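PDB 3FAW: reticulocyte binding protein from Streptococcus agalactiae COH1, which probably hydrolyses alpha-1,6 branch linkages of pullulan, glycogen and related alpha-glucans as a pullulanase anchored in the streptococcal cell wall. Local coordinates for residues N393-T398 with E420-R426. Numbering follows the deposited sequence.
Sequences NHTAKT and ESFGGGR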
loop_
_atom_site.group_PDB
_atom_site.type_symbol
_atom_site.label_atom_id
_atom_site.label_comp_id
_atom_site.label_asym_id
_atom_site.label_seq_id
_atom_site.Cartn_x
_atom_site.Cartn_y
_atom_site.Cartn_z
ATOM N N ASN A 393 2.131 -2.895 -7.855
ATOM C CA ASN A 393 3.535 -3.068 -8.207
ATOM C C ASN A 393 3.854 -4.492 -8.673
ATOM O O ASN A 393 4.689 -4.681 -9.558
ATOM C CB ASN A 393 4.458 -2.612 -7.065
ATOM C CG ASN A 393 4.373 -3.498 -5.835
ATOM O OD1 ASN A 393 5.052 -4.513 -5.754
ATOM N ND2 ASN A 393 3.562 -3.094 -4.853
ATOM N N HIS A 394 3.175 -5.484 -8.097
ATOM C CA HIS A 394 3.368 -6.869 -8.517
ATOM C C HIS A 394 2.118 -7.715 -8.303
ATOM O O HIS A 394 1.239 -7.365 -7.513
ATOM C CB HIS A 394 4.570 -7.501 -7.792
ATOM C CG HIS A 394 4.251 -7.997 -6.416
ATOM N ND1 HIS A 394 4.110 -7.156 -5.335
ATOM C CD2 HIS A 394 4.026 -9.248 -5.950
ATOM C CE1 HIS A 394 3.821 -7.869 -4.261
ATOM N NE2 HIS A 394 3.764 -9.141 -4.607
ATOM N N THR A 395 2.063 -8.824 -9.035
ATOM C CA THR A 395 1.029 -9.840 -8.903
ATOM C C THR A 395 1.642 -11.051 -8.213
ATOM O O THR A 395 2.861 -11.166 -8.140
ATOM C CB THR A 395 0.491 -10.258 -10.285
ATOM O OG1 THR A 395 1.511 -10.945 -11.021
ATOM C CG2 THR A 395 0.042 -9.032 -11.080
ATOM N N ALA A 396 0.800 -11.951 -7.712
ATOM C CA ALA A 396 1.268 -13.145 -7.004
ATOM C C ALA A 396 1.992 -14.115 -7.932
ATOM O O ALA A 396 2.962 -14.754 -7.534
ATOM C CB ALA A 396 0.093 -13.854 -6.322
ATOM N N LYS A 397 1.501 -14.225 -9.166
ATOM C CA LYS A 397 2.029 -15.169 -10.144
ATOM C C LYS A 397 2.097 -14.501 -11.502
ATOM O O LYS A 397 1.112 -13.928 -11.955
ATOM C CB LYS A 397 1.121 -16.406 -10.245
ATOM C CG LYS A 397 1.011 -17.232 -8.976
ATOM C CD LYS A 397 2.325 -17.910 -8.632
ATOM C CE LYS A 397 2.159 -18.895 -7.492
ATOM N NZ LYS A 397 3.435 -19.604 -7.183
ATOM N N THR A 398 3.252 -14.593 -12.160
ATOM C CA THR A 398 3.454 -13.978 -13.474
ATOM C C THR A 398 2.410 -14.447 -14.492
ATOM O O THR A 398 1.974 -13.669 -15.338
ATOM C CB THR A 398 4.883 -14.268 -14.010
ATOM O OG1 THR A 398 5.852 -13.748 -13.091
ATOM C CG2 THR A 398 5.103 -13.646 -15.386
ATOM N N GLU A 420 10.106 -9.595 -13.021
ATOM C CA GLU A 420 9.381 -10.240 -11.941
ATOM C C GLU A 420 9.791 -9.705 -10.575
ATOM O O GLU A 420 10.908 -9.223 -10.395
ATOM C CB GLU A 420 9.617 -11.753 -11.993
ATOM C CG GLU A 420 9.004 -12.428 -13.209
ATOM C CD GLU A 420 9.191 -13.937 -13.199
ATOM O OE1 GLU A 420 10.308 -14.401 -12.875
ATOM O OE2 GLU A 420 8.223 -14.656 -13.521
ATOM N N SER A 421 8.875 -9.814 -9.620
ATOM C CA SER A 421 9.069 -9.282 -8.276
ATOM C C SER A 421 8.203 -10.047 -7.276
ATOM O O SER A 421 7.015 -10.254 -7.522
ATOM C CB SER A 421 8.690 -7.801 -8.241
ATOM O OG SER A 421 9.058 -7.207 -7.012
ATOM N N PHE A 422 8.808 -10.450 -6.156
ATOM C CA PHE A 422 8.115 -11.181 -5.084
ATOM C C PHE A 422 7.374 -12.429 -5.573
ATOM O O PHE A 422 6.251 -12.711 -5.138
ATOM C CB PHE A 422 7.163 -10.252 -4.323
ATOM C CG PHE A 422 7.851 -9.083 -3.693
ATOM C CD1 PHE A 422 8.593 -9.245 -2.529
ATOM C CD2 PHE A 422 7.781 -7.826 -4.272
ATOM C CE1 PHE A 422 9.246 -8.169 -1.949
ATOM C CE2 PHE A 422 8.430 -6.746 -3.699
ATOM C CZ PHE A 422 9.166 -6.915 -2.534
ATOM N N GLY A 423 8.017 -13.171 -6.476
ATOM C CA GLY A 423 7.464 -14.420 -6.998
ATOM C C GLY A 423 6.437 -14.268 -8.111
ATOM O O GLY A 423 5.908 -15.266 -8.597
ATOM N N GLY A 424 6.154 -13.032 -8.522
ATOM C CA GLY A 424 5.169 -12.766 -9.578
ATOM C C GLY A 424 5.620 -11.696 -10.556
ATOM O O GLY A 424 6.802 -11.358 -10.616
ATOM N N GLY A 425 4.668 -11.157 -11.317
ATOM C CA GLY A 425 4.970 -10.219 -12.404
ATOM C C GLY A 425 4.900 -8.747 -12.032
ATOM O O GLY A 425 4.035 -8.339 -11.258
ATOM N N ARG A 426 5.816 -7.954 -12.593
ATOM C CA ARG A 426 5.827 -6.494 -12.433
ATOM C C ARG A 426 4.880 -5.825 -13.435
ATOM O O ARG A 426 5.219 -5.687 -14.604
ATOM C CB ARG A 426 7.228 -5.926 -12.684
ATOM C CG ARG A 426 8.326 -6.347 -11.716
ATOM C CD ARG A 426 9.620 -5.644 -12.119
ATOM N NE ARG A 426 10.785 -6.003 -11.311
ATOM C CZ ARG A 426 11.023 -5.556 -10.078
ATOM N NH1 ARG A 426 10.163 -4.742 -9.470
ATOM N NH2 ARG A 426 12.124 -5.932 -9.441
HETATM O O HOH W 1 7.495 -5.091 -6.612
HETATM O O HOH W 2 3.479 -12.010 -3.882
HETATM O O HOH W 3 5.335 -16.349 -10.843
#
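Thr395 grips Gly425 twice, and this is the tight part of the contact. The backbone N of Thr395 donates to Gly425 O at 3.0 Å, while Gly425 N returns a bond to Thr395 OG1 at 3.2 Å. With chi1 at 67° the Thr395 hydroxyl is tucked back over its own backbone, within reach of the glycine amide. Close approach continues at Gly424, whose CA lies 3.2 Å from Thr395 O in a CA-H...O contact. The segment 393-398 follows strand 385-390 of the alpha-amylase-type (beta/alpha)8 barrel, and 420-426 contains a small beta hairpin closed by a type I' turn from Ser421 to Gly424. At the turn, Phe422 CB sits over one face of the His394 imidazole, 3.9 Å from the ring centroid, a CH-pi contact; the two rings are oblique, with planes at 45°. The imidazole's rotation is held by its ND1, which donates to Asn393 OD1 at 2.8 Å from close to the ring plane. Separately, a water lies in that plane 3.0 Å from His394 NE2. Asn393 ND2 in turn reaches Asp457. The solvent side, where Glu420 and Gly423 are exposed, relies on single polar links: Thr398 OG1 donates to Glu420 OE2 at 2.6 Å, on the anti side and 25° out of the carboxylate plane, and a water bridges Thr398 N to Gly423 O.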